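Local atomic coordinates of microbial serine proteinases; subtilisin (Bacillus subtilis, PDB entry 2GKO), a protein that cleaves peptide bonds as a cold-adapted serine endopeptidase of the subtilisin family, carrying several bound calcium ions. Residues T6-K11 / G230-S235; G27-V32 / L129-V134; A122-T127 / Y156-L161; I226-A231 / S249-H254. All blocks are in the same frame, centred on the assembly; numbering follows the deposited sequence.

In the fold
The four contacts trace the subtilisin fold, a mainly parallel sheet with helices on both faces. Contacts 2 and 3 are neighbours, centres about 8 Å apart: strand 133-137 pairs with strand 29-34 in contact 2, while the helix before it, and the end of the helix after it with the following turn, form contact 3. Both fall between the segments of contact 1, their segments alternating, and contact 4 opens after them. Contacts 1 and 4 have centres about 9 Å apart, share Gly-230 and Ala-231 and touch where Trp-8 and Gly-9 meet Pro-229. The two groups' centres lie 20 to 29 Å apart. Contact 1 ties the N-terminal helix beside contact 4, with reactive Ser-249.

Contact 1: T6-K11 / G230-S235; sequences TPWGIK and GAAVYS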
loop_
_atom_site.group_PDB
_atom_site.type_symbol
_atom_site.label_atom_id
_atom_site.label_comp_id
_atom_site.label_asym_id
_atom_site.label_seq_id
_atom_site.Cartn_x
_atom_site.Cartn_y
_atom_site.Cartn_z
ATOM N N THR A 6 0.044 8.256 -16.415
ATOM C CA THR A 6 -0.201 6.914 -15.909
ATOM C C THR A 6 1.085 6.121 -16.036
ATOM O O THR A 6 1.418 5.569 -17.082
ATOM C CB THR A 6 -1.344 6.247 -16.652
ATOM O OG1 THR A 6 -1.097 6.327 -18.067
ATOM C CG2 THR A 6 -2.630 7.043 -16.417
ATOM N N PRO A 7 1.862 6.127 -14.963
ATOM C CA PRO A 7 3.058 5.296 -14.871
ATOM C C PRO A 7 2.839 3.820 -15.165
ATOM O O PRO A 7 1.719 3.309 -15.098
ATOM C CB PRO A 7 3.449 5.484 -13.407
ATOM C CG PRO A 7 3.036 6.880 -13.122
ATOM C CD PRO A 7 1.706 6.987 -13.774
ATOM N N TRP A 8 3.924 3.113 -15.465
ATOM C CA TRP A 8 3.807 1.711 -15.889
ATOM C C TRP A 8 3.021 0.864 -14.914
ATOM O O TRP A 8 2.205 0.022 -15.289
ATOM C CB TRP A 8 5.185 1.077 -16.180
ATOM C CG TRP A 8 5.921 0.554 -14.971
ATOM C CD1 TRP A 8 6.901 1.200 -14.276
ATOM C CD2 TRP A 8 5.766 -0.729 -14.346
ATOM N NE1 TRP A 8 7.346 0.408 -13.244
ATOM C CE2 TRP A 8 6.654 -0.775 -13.252
ATOM C CE3 TRP A 8 4.940 -1.840 -14.582
ATOM C CZ2 TRP A 8 6.759 -1.894 -12.423
ATOM C CZ3 TRP A 8 5.032 -2.947 -13.756
ATOM C CH2 TRP A 8 5.946 -2.964 -12.680
ATOM N N GLY A 9 3.204 1.097 -13.617
ATOM C CA GLY A 9 2.495 0.283 -12.649
ATOM C C GLY A 9 0.998 0.570 -12.569
ATOM O O GLY A 9 0.217 -0.321 -12.256
ATOM N N ILE A 10 0.618 1.819 -12.849
ATOM C CA ILE A 10 -0.787 2.200 -12.927
ATOM C C ILE A 10 -1.410 1.500 -14.138
ATOM O O ILE A 10 -2.441 0.869 -14.017
ATOM C CB ILE A 10 -0.959 3.731 -12.993
ATOM C CG1 ILE A 10 -0.418 4.400 -11.706
ATOM C CG2 ILE A 10 -2.398 4.114 -13.200
ATOM C CD1 ILE A 10 -0.940 3.832 -10.402
ATOM N N LYS A 11 -0.759 1.610 -15.288
ATOM C CA LYS A 11 -1.217 0.924 -16.491
ATOM C C LYS A 11 -1.264 -0.570 -16.252
ATOM O O LYS A 11 -2.197 -1.242 -16.661
ATOM C CB LYS A 11 -0.333 1.247 -17.691
ATOM C CG LYS A 11 -0.413 2.681 -18.161
ATOM C CD LYS A 11 0.290 2.829 -19.529
ATOM C CE LYS A 11 0.086 4.188 -20.166
ATOM N NZ LYS A 11 1.040 5.207 -19.676
ATOM N N GLY A 230 6.261 -2.365 -8.068
ATOM C CA GLY A 230 7.105 -1.737 -7.059
ATOM C C GLY A 230 8.480 -1.274 -7.476
ATOM O O GLY A 230 9.119 -0.558 -6.702
ATOM N N ALA A 231 8.938 -1.641 -8.676
ATOM C CA ALA A 231 10.246 -1.235 -9.165
ATOM C C ALA A 231 10.099 -0.101 -10.180
ATOM O O ALA A 231 9.218 -0.145 -11.050
ATOM C CB ALA A 231 10.999 -2.449 -9.794
ATOM N N ALA A 232 10.949 0.909 -10.064
ATOM C CA ALA A 232 10.981 2.051 -10.972
ATOM C C ALA A 232 9.635 2.735 -11.091
ATOM O O ALA A 232 9.133 2.954 -12.207
ATOM C CB ALA A 232 11.496 1.619 -12.320
ATOM N N VAL A 233 9.056 3.074 -9.935
ATOM C CA VAL A 233 7.716 3.675 -9.836
ATOM C C VAL A 233 7.826 5.199 -9.722
ATOM O O VAL A 233 8.437 5.738 -8.797
ATOM C CB VAL A 233 6.939 3.105 -8.637
ATOM C CG1 VAL A 233 5.621 3.838 -8.418
ATOM C CG2 VAL A 233 6.696 1.628 -8.826
ATOM N N TYR A 234 7.232 5.883 -10.696
ATOM C CA TYR A 234 7.199 7.338 -10.749
ATOM C C TYR A 234 5.961 7.757 -9.989
ATOM O O TYR A 234 4.879 7.219 -10.195
ATOM C CB TYR A 234 7.079 7.795 -12.222
ATOM C CG TYR A 234 6.919 9.272 -12.489
ATOM C CD1 TYR A 234 8.027 10.064 -12.678
ATOM C CD2 TYR A 234 5.660 9.860 -12.587
ATOM C CE1 TYR A 234 7.901 11.412 -12.984
ATOM C CE2 TYR A 234 5.520 11.217 -12.863
ATOM C CZ TYR A 234 6.641 11.974 -13.076
ATOM O OH TYR A 234 6.543 13.328 -13.358
ATOM N N SER A 235 6.116 8.740 -9.115
ATOM C CA SER A 235 5.007 9.272 -8.346
ATOM C C SER A 235 5.367 10.640 -7.820
ATOM O O SER A 235 6.410 11.190 -8.119
ATOM C CB SER A 235 4.651 8.320 -7.178
ATOM O OG SER A 235 3.434 8.683 -6.519
#
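Trp-8 brings the pyrrole edge of its indole against the backbone of the loop before strand 233-236. NE1 donates to Ala-231 O at 2.9 Å; the oxygen lies 4° out of the ring plane, and the donor comes nearly along the C=O axis. A second, weak bond runs from the same NE1 to Ala-232 O, at 3.3 Å. Ala-232 has a left-handed backbone, and this turn of the chain presents two successive carbonyls; tryptophan suits the place because its indole N-H can reach both oxygens from one edge. With chi1 at 83°, CG stands between the backbone N and the carbonyl carbon, which swings the ring out to Ala-231 and Ala-232. Helix 8-14 is the N-terminal one of this subtilisin, and Pro-7 occupies its N-cap position, where the lack of an N-H costs the helix nothing. The proline ring also serves the contact: CG lies 3.5 Å from Tyr-234 O and 4.0 Å from CD2 of Tyr-234, at the edge of the phenol ring. That ring meets the one of Tyr-242 with the planes nearly parallel, and Tyr-234 OH is hydrogen-bonded to Ser-3 N. Within the N-terminal segment, Lys-11 folds back, NZ donating to Thr-6 O at 2.6 Å and to Thr-6 OG1.

Contact 2: G27-V32 / L129-V134; sequences GINIAV and LNTKVV. With CA (calcium ion), chain B.
Lys-132 O is gripped twice by Asn-29, from opposite faces of its carbonyl plane: the backbone N donates at 3.1 Å and side-chain ND2 at 2.8 Å. The other N-H of that amide goes to Thr-131 OG1, 2.8 Å from ND2 and only 2° out of the amide plane. With an alanine here instead of the threonine, this N-H of Asn-29 would probably lose its mate and the amide would be less firmly fixed in rotation. Asn-29 CG lies beside the backbone N (chi1 -50°), which lets ND2 face Thr-131 and Lys-132 while OD1 binds a calcium ion at 2.2 Å, a double role that suits asparagine. Glu-49, Asp-97 and waters complete the site. Strands 29-34 and 133-137 join as parallel neighbours in the central subtilisin sheet, with Val-134 N to Asn-29 O and Ala-31 N to Val-134 O both at 2.8 Å. Apolar side chains pack on the two faces: Ile-28 CG2 meets Val-134 CG2 at 4.0 Å on the face covered by Trp-263, and Ala-31 CB lies 4.1 Å from Val-133 CG1. With both amide hydrogens committed to segment 129-134, OD1 is presented to the metal, and the pull of calcium would probably make ND2 a stronger donor.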
loop_
_atom_site.group_PDB
_atom_site.type_symbol
_atom_site.label_atom_id
_atom_site.label_comp_id
_atom_site.label_asym_id
_atom_site.label_seq_id
_atom_site.Cartn_x
_atom_site.Cartn_y
_atom_site.Cartn_z
ATOM N N GLY A 27 -15.434 7.830 -1.385
ATOM C CA GLY A 27 -15.922 7.522 -0.057
ATOM C C GLY A 27 -14.992 6.707 0.814
ATOM O O GLY A 27 -15.206 6.664 2.017
ATOM N N ILE A 28 -13.960 6.100 0.225
ATOM C CA ILE A 28 -13.063 5.249 0.982
ATOM C C ILE A 28 -11.862 6.049 1.386
ATOM O O ILE A 28 -11.316 6.814 0.593
ATOM C CB ILE A 28 -12.636 4.023 0.167
ATOM C CG1 ILE A 28 -13.862 3.293 -0.407
ATOM C CG2 ILE A 28 -11.788 3.095 1.036
ATOM C CD1 ILE A 28 -14.850 2.803 0.613
ATOM N N ASN A 29 -11.424 5.860 2.632
ATOM C CA ASN A 29 -10.288 6.613 3.177
ATOM C C ASN A 29 -9.051 5.746 3.167
ATOM O O ASN A 29 -9.095 4.612 3.632
ATOM C CB ASN A 29 -10.595 7.047 4.613
ATOM C CG ASN A 29 -11.935 7.726 4.723
ATOM O OD1 ASN A 29 -12.073 8.888 4.311
ATOM N ND2 ASN A 29 -12.951 6.991 5.191
ATOM N N ILE A 30 -7.983 6.234 2.546
ATOM C CA ILE A 30 -6.691 5.579 2.592
ATOM C C ILE A 30 -5.813 6.341 3.575
ATOM O O ILE A 30 -5.451 7.504 3.367
ATOM C CB ILE A 30 -6.028 5.478 1.186
ATOM C CG1 ILE A 30 -6.950 4.740 0.204
ATOM C CG2 ILE A 30 -4.701 4.742 1.294
ATOM C CD1 ILE A 30 -6.414 4.663 -1.219
ATOM N N ALA A 31 -5.474 5.663 4.670
ATOM C CA ALA A 31 -4.610 6.191 5.679
ATOM C C ALA A 31 -3.175 5.775 5.393
ATOM O O ALA A 31 -2.799 4.615 5.570
ATOM C CB ALA A 31 -5.065 5.729 7.079
ATOM N N VAL A 32 -2.395 6.730 4.940
ATOM C CA VAL A 32 -1.015 6.508 4.610
ATOM C C VAL A 32 -0.199 6.849 5.833
ATOM O O VAL A 32 -0.029 8.025 6.203
ATOM C CB VAL A 32 -0.600 7.347 3.382
ATOM C CG1 VAL A 32 0.867 7.186 3.120
ATOM C CG2 VAL A 32 -1.432 6.925 2.149
ATOM N N LEU A 129 -16.582 7.728 12.838
ATOM C CA LEU A 129 -17.158 8.331 11.633
ATOM C C LEU A 129 -18.030 7.353 10.871
ATOM O O LEU A 129 -18.655 7.720 9.873
ATOM C CB LEU A 129 -16.026 8.815 10.713
ATOM C CG LEU A 129 -15.045 9.811 11.345
ATOM C CD1 LEU A 129 -14.054 10.351 10.302
ATOM C CD2 LEU A 129 -15.742 10.952 12.051
ATOM N N ASN A 130 -18.055 6.099 11.313
ATOM C CA ASN A 130 -18.714 5.014 10.594
ATOM C C ASN A 130 -18.302 4.988 9.132
ATOM O O ASN A 130 -19.122 5.028 8.227
ATOM C CB ASN A 130 -20.238 5.116 10.735
ATOM C CG ASN A 130 -20.958 3.859 10.274
ATOM O OD1 ASN A 130 -20.440 2.748 10.389
ATOM N ND2 ASN A 130 -22.163 4.035 9.740
ATOM N N THR A 131 -16.995 4.931 8.913
ATOM C CA THR A 131 -16.446 5.053 7.570
ATOM C C THR A 131 -15.435 3.937 7.337
ATOM O O THR A 131 -14.954 3.318 8.288
ATOM C CB THR A 131 -15.821 6.461 7.395
ATOM O OG1 THR A 131 -15.601 6.734 6.002
ATOM C CG2 THR A 131 -14.456 6.557 8.056
ATOM N N LYS A 132 -15.135 3.685 6.070
ATOM C CA LYS A 132 -14.243 2.608 5.669
ATOM C C LYS A 132 -12.835 3.150 5.503
ATOM O O LYS A 132 -12.619 4.228 4.923
ATOM C CB LYS A 132 -14.757 1.945 4.386
ATOM C CG LYS A 132 -16.159 1.333 4.522
ATOM C CD LYS A 132 -16.261 0.395 5.722
ATOM C CE LYS A 132 -17.410 -0.588 5.556
ATOM N NZ LYS A 132 -17.480 -1.574 6.663
ATOM N N VAL A 133 -11.880 2.418 6.070
ATOM C CA VAL A 133 -10.490 2.853 6.110
ATOM C C VAL A 133 -9.602 1.710 5.608
ATOM O O VAL A 133 -9.714 0.551 6.068
ATOM C CB VAL A 133 -10.080 3.298 7.523
ATOM C CG1 VAL A 133 -8.631 3.706 7.539
ATOM C CG2 VAL A 133 -10.965 4.440 8.007
ATOM N N VAL A 134 -8.730 2.046 4.669
ATOM C CA VAL A 134 -7.644 1.184 4.250
ATOM C C VAL A 134 -6.358 1.825 4.771
ATOM O O VAL A 134 -5.983 2.916 4.342
ATOM C CB VAL A 134 -7.544 1.073 2.705
ATOM C CG1 VAL A 134 -6.397 0.120 2.311
ATOM C CG2 VAL A 134 -8.865 0.597 2.094
HETATM CA CA CA B . -13.631 10.392 4.054
HETATM O O HOH W 1 -16.465 4.833 3.611
HETATM O O HOH W 2 -15.142 8.886 3.661
HETATM O O HOH W 3 -15.391 11.865 4.061
HETATM O O HOH W 4 -14.170 10.095 6.295
#

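Contact 3: A122-T127 / Y156-L161; sequences AGDQAT and YDKGVL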
loop_
_atom_site.group_PDB
_atom_site.type_symbol
_atom_site.label_atom_id
_atom_site.label_comp_id
_atom_site.label_asym_id
_atom_site.label_seq_id
_atom_site.Cartn_x
_atom_site.Cartn_y
_atom_site.Cartn_z
ATOM N N ALA A 122 -6.608 5.356 13.504
ATOM C CA ALA A 122 -7.306 5.099 12.262
ATOM C C ALA A 122 -8.511 4.201 12.530
ATOM O O ALA A 122 -9.586 4.435 12.019
ATOM C CB ALA A 122 -6.375 4.455 11.248
ATOM N N GLY A 123 -8.322 3.164 13.346
ATOM C CA GLY A 123 -9.428 2.298 13.738
ATOM C C GLY A 123 -10.506 3.051 14.505
ATOM O O GLY A 123 -11.696 2.844 14.246
ATOM N N ASP A 124 -10.098 3.925 15.413
ATOM C CA ASP A 124 -11.034 4.697 16.228
ATOM C C ASP A 124 -11.831 5.656 15.358
ATOM O O ASP A 124 -13.023 5.886 15.605
ATOM C CB ASP A 124 -10.299 5.453 17.331
ATOM C CG ASP A 124 -9.785 4.532 18.413
ATOM O OD1 ASP A 124 -8.865 4.943 19.128
ATOM O OD2 ASP A 124 -10.254 3.389 18.602
ATOM N N GLN A 125 -11.185 6.186 14.327
ATOM C CA GLN A 125 -11.835 7.086 13.372
ATOM C C GLN A 125 -12.807 6.325 12.482
ATOM O O GLN A 125 -13.888 6.823 12.159
ATOM C CB GLN A 125 -10.777 7.811 12.515
ATOM C CG GLN A 125 -10.002 8.865 13.251
ATOM C CD GLN A 125 -10.825 10.094 13.528
ATOM O OE1 GLN A 125 -11.124 10.831 12.608
ATOM N NE2 GLN A 125 -11.235 10.298 14.784
ATOM N N ALA A 126 -12.438 5.112 12.073
ATOM C CA ALA A 126 -13.332 4.274 11.294
ATOM C C ALA A 126 -14.627 4.094 12.074
ATOM O O ALA A 126 -15.709 4.196 11.528
ATOM C CB ALA A 126 -12.699 2.927 11.001
ATOM N N THR A 127 -14.486 3.846 13.372
ATOM C CA THR A 127 -15.643 3.592 14.243
ATOM C C THR A 127 -16.444 4.866 14.465
ATOM O O THR A 127 -17.657 4.867 14.269
ATOM C CB THR A 127 -15.157 3.051 15.586
ATOM O OG1 THR A 127 -14.474 1.809 15.384
ATOM C CG2 THR A 127 -16.333 2.707 16.496
ATOM N N TYR A 156 -8.000 -4.031 12.737
ATOM C CA TYR A 156 -8.613 -5.036 11.889
ATOM C C TYR A 156 -9.932 -5.509 12.470
ATOM O O TYR A 156 -10.899 -5.612 11.764
ATOM C CB TYR A 156 -7.673 -6.214 11.705
ATOM C CG TYR A 156 -8.040 -7.144 10.589
ATOM C CD1 TYR A 156 -8.769 -8.285 10.829
ATOM C CD2 TYR A 156 -7.645 -6.889 9.280
ATOM C CE1 TYR A 156 -9.078 -9.159 9.817
ATOM C CE2 TYR A 156 -7.959 -7.753 8.258
ATOM C CZ TYR A 156 -8.682 -8.888 8.527
ATOM O OH TYR A 156 -8.966 -9.749 7.492
ATOM N N ASP A 157 -9.961 -5.719 13.782
ATOM C CA ASP A 157 -11.193 -6.034 14.506
ATOM C C ASP A 157 -12.260 -4.948 14.363
ATOM O O ASP A 157 -13.455 -5.251 14.375
ATOM C CB ASP A 157 -10.880 -6.253 15.993
ATOM C CG ASP A 157 -12.133 -6.432 16.832
ATOM O OD1 ASP A 157 -12.703 -7.548 16.767
ATOM O OD2 ASP A 157 -12.634 -5.529 17.559
ATOM N N LYS A 158 -11.830 -3.693 14.243
ATOM C CA LYS A 158 -12.734 -2.557 14.035
ATOM C C LYS A 158 -13.145 -2.353 12.577
ATOM O O LYS A 158 -13.915 -1.436 12.267
ATOM C CB LYS A 158 -12.126 -1.281 14.597
ATOM C CG LYS A 158 -12.036 -1.270 16.120
ATOM C CD LYS A 158 -11.456 0.020 16.619
ATOM C CE LYS A 158 -12.022 0.406 17.970
ATOM N NZ LYS A 158 -13.203 1.277 17.832
ATOM N N GLY A 159 -12.660 -3.217 11.687
ATOM C CA GLY A 159 -13.102 -3.232 10.313
ATOM C C GLY A 159 -12.165 -2.555 9.325
ATOM O O GLY A 159 -12.510 -2.388 8.153
ATOM N N VAL A 160 -10.992 -2.141 9.803
ATOM C CA VAL A 160 -9.987 -1.489 8.967
ATOM C C VAL A 160 -9.241 -2.553 8.162
ATOM O O VAL A 160 -8.899 -3.616 8.686
ATOM C CB VAL A 160 -9.001 -0.653 9.826
ATOM C CG1 VAL A 160 -7.896 -0.030 8.982
ATOM C CG2 VAL A 160 -9.748 0.409 10.601
ATOM N N LEU A 161 -9.049 -2.302 6.869
ATOM C CA LEU A 161 -8.211 -3.143 6.025
ATOM C C LEU A 161 -6.776 -2.618 6.082
ATOM O O LEU A 161 -6.548 -1.440 5.885
ATOM C CB LEU A 161 -8.699 -3.139 4.595
ATOM C CG LEU A 161 -7.940 -4.039 3.621
ATOM C CD1 LEU A 161 -8.007 -5.504 4.026
ATOM C CD2 LEU A 161 -8.512 -3.867 2.255
HETATM O O HOH W 5 -15.592 -0.158 14.035
#
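Lys-158 stretches across helix 112-129, its chain crossing Thr-127 at about a right angle, while Val-160 points one methyl into the same helix. Both belong to the turn between helix 146-157 and strand 161-165, part of the beta-alpha-beta crossovers of the subtilisin sheet; a Schellman motif ends the helix, and Gly-159 takes the positive phi it requires. The aliphatic part of the lysine runs over Gly-123, with CD 3.7 Å from Gly-123 O. A CB on Gly-123 would sit tight against CD of Lys-158, consistent with the glycine. Bends at chi3 and chi4 (148° and -92°) then turn the ammonium group back to the helix, where NZ donates to Thr-127 OG1 at 2.8 Å. Asp-124, next to Gly-123 on the helix, crosses the lysine obliquely: OD2 touches CE of Lys-158 at 3.5 Å and forms a long salt bridge with NZ, though its stronger partner is the hydroxyl of Tyr-154. A leucine in place of Lys-158 would probably leave Thr-127 OG1 without its charged donor and strip Asp-124 of its nearby positive charge. One turn on from Gly-123, where helix 112-129 packs on strand 133-137, the small Ala-126 lets Val-160 come close, CG2 to CB at 3.9 Å. Water 5 links the two segments, giving a hydrogen to Lys-158 O at 2.8 Å and bonding to Thr-127 OG1 at 2.6 Å.

Contact 4: I226-A231 / S249-H254; sequences ISAPGA and SMASPH. With PMS (phenylmethanesulfonic acid), chain G.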
loop_
_atom_site.group_PDB
_atom_site.type_symbol
_atom_site.label_atom_id
_atom_site.label_comp_id
_atom_site.label_asym_id
_atom_site.label_seq_id
_atom_site.Cartn_x
_atom_site.Cartn_y
_atom_site.Cartn_z
ATOM N N ILE A 226 -0.234 -10.809 -2.000
ATOM C CA ILE A 226 -0.446 -10.416 -3.368
ATOM C C ILE A 226 0.769 -9.623 -3.853
ATOM O O ILE A 226 1.618 -9.247 -3.036
ATOM C CB ILE A 226 -1.763 -9.572 -3.521
ATOM C CG1 ILE A 226 -1.657 -8.237 -2.766
ATOM C CG2 ILE A 226 -2.998 -10.345 -3.054
ATOM C CD1 ILE A 226 -2.883 -7.390 -2.915
ATOM N N SER A 227 0.844 -9.401 -5.159
ATOM C CA SER A 227 1.918 -8.670 -5.787
ATOM C C SER A 227 1.396 -7.432 -6.523
ATOM O O SER A 227 0.278 -7.409 -7.036
ATOM C CB SER A 227 2.658 -9.593 -6.764
ATOM O OG SER A 227 3.184 -10.732 -6.102
ATOM N N ALA A 228 2.198 -6.387 -6.557
ATOM C CA ALA A 228 1.849 -5.185 -7.303
ATOM C C ALA A 228 3.105 -4.485 -7.758
ATOM O O ALA A 228 4.178 -4.785 -7.276
ATOM C CB ALA A 228 1.000 -4.250 -6.451
ATOM N N PRO A 229 2.993 -3.562 -8.706
ATOM C CA PRO A 229 4.168 -2.848 -9.219
ATOM C C PRO A 229 4.964 -2.106 -8.139
ATOM O O PRO A 229 4.386 -1.314 -7.394
ATOM C CB PRO A 229 3.559 -1.868 -10.223
ATOM C CG PRO A 229 2.341 -2.553 -10.665
ATOM C CD PRO A 229 1.763 -3.159 -9.430
ATOM N N GLY A 230 6.261 -2.365 -8.068
ATOM C CA GLY A 230 7.105 -1.737 -7.059
ATOM C C GLY A 230 8.480 -1.274 -7.476
ATOM O O GLY A 230 9.119 -0.558 -6.702
ATOM N N ALA A 231 8.938 -1.641 -8.676
ATOM C CA ALA A 231 10.246 -1.235 -9.165
ATOM C C ALA A 231 10.099 -0.101 -10.180
ATOM O O ALA A 231 9.218 -0.145 -11.050
ATOM C CB ALA A 231 10.999 -2.449 -9.794
ATOM N N SER A 249 7.542 -0.805 -0.668
ATOM C CA SER A 249 6.828 0.418 -0.271
ATOM C C SER A 249 6.019 1.021 -1.397
ATOM O O SER A 249 5.045 1.718 -1.124
ATOM C CB SER A 249 7.806 1.490 0.198
ATOM O OG SER A 249 8.210 1.206 1.525
ATOM N N MET A 250 6.473 0.805 -2.637
ATOM C CA MET A 250 5.807 1.326 -3.833
ATOM C C MET A 250 4.670 0.408 -4.274
ATOM O O MET A 250 3.663 0.869 -4.829
ATOM C CB MET A 250 6.818 1.477 -4.980
ATOM C CG MET A 250 7.768 2.682 -4.871
ATOM S SD MET A 250 8.869 2.732 -3.398
ATOM C CE MET A 250 7.950 3.868 -2.344
ATOM N N ALA A 251 4.817 -0.879 -3.992
ATOM C CA ALA A 251 3.817 -1.897 -4.344
ATOM C C ALA A 251 2.601 -1.789 -3.458
ATOM O O ALA A 251 1.473 -1.875 -3.927
ATOM C CB ALA A 251 4.442 -3.294 -4.248
ATOM N N SER A 252 2.829 -1.649 -2.158
ATOM C CA SER A 252 1.767 -1.562 -1.186
ATOM C C SER A 252 0.670 -0.559 -1.580
ATOM O O SER A 252 -0.493 -0.940 -1.573
ATOM C CB SER A 252 2.356 -1.274 0.210
ATOM O OG SER A 252 1.356 -1.356 1.226
ATOM N N PRO A 253 0.995 0.693 -1.897
ATOM C CA PRO A 253 -0.072 1.645 -2.251
ATOM C C PRO A 253 -0.804 1.351 -3.540
ATOM O O PRO A 253 -1.924 1.798 -3.661
ATOM C CB PRO A 253 0.651 2.975 -2.348
ATOM C CG PRO A 253 2.063 2.632 -2.600
ATOM C CD PRO A 253 2.296 1.374 -1.838
ATOM N N HIS A 254 -0.200 0.640 -4.479
ATOM C CA HIS A 254 -0.958 0.149 -5.627
ATOM C C HIS A 254 -2.096 -0.767 -5.170
ATOM O O HIS A 254 -3.243 -0.621 -5.584
ATOM C CB HIS A 254 -0.053 -0.600 -6.578
ATOM C CG HIS A 254 0.779 0.283 -7.447
ATOM N ND1 HIS A 254 2.034 0.718 -7.080
ATOM C CD2 HIS A 254 0.560 0.785 -8.690
ATOM C CE1 HIS A 254 2.555 1.431 -8.061
ATOM N NE2 HIS A 254 1.665 1.511 -9.039
HETATM C C PMS G . 10.502 1.397 2.473
HETATM S S PMS G . 9.499 0.165 1.932
HETATM C C1 PMS G . 10.872 2.406 1.393
HETATM C C2 PMS G . 12.018 2.235 0.618
HETATM C C3 PMS G . 12.367 3.176 -0.357
HETATM C C4 PMS G . 11.583 4.310 -0.520
HETATM C C5 PMS G . 10.460 4.513 0.273
HETATM C C6 PMS G . 10.116 3.562 1.230
HETATM O O2S PMS G . 9.387 -0.792 3.011
HETATM O O1S PMS G . 10.060 -0.281 0.660
#
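Pro-229 lays its ring over the imidazole of His-254: CB stands 4.1 Å from the ring centroid and 12° off the normal, a CH-pi contact squarely over the face. Apolar packing continues through Ala-228, whose CB meets His-254 CB at 3.8 Å and, a little farther off, Ala-251 CB. Such small residues let strand 226-229 and the start of helix 248-265 approach to 6.5 Å between axes, crossing at 104°. Gly-230 suits this closeness as well, since a CB there would press against the methyl of Ala-251.

No conventional hydrogen bond joins the two segments. Instead, Ala-251 CA offers a CH...O contact to Pro-229 O at 3.2 Å. Within the helix, His-254 ND1 donates to Met-250 O at 2.8 Å, with the oxygen near the ring plane; this bond fixes the imidazole's rotation and so holds its face toward the proline. Helix 8-14 adds Ile-10 and Ile-13 against the histidine.

The covalent chemistry lies at the start of the helix. Ser-249 OG is bonded to the sulfur of phenylmethanesulfonic acid at 1.7 Å, and Ser-249 N donates to O1S of that group at 2.9 Å. Asn-168 also donates to the sulfonyl group, as in the subtilisin oxyanion hole. Met-250, its chain bent at chi2, brings CE within 3.7 Å of C5 on the phenyl ring. Serine followed by methionine and alanine, with Pro-253 where the helix kinks, is the Gly-Thr-Ser-Met-Ala-Ser-Pro signature around the nucleophilic serine of subtilases.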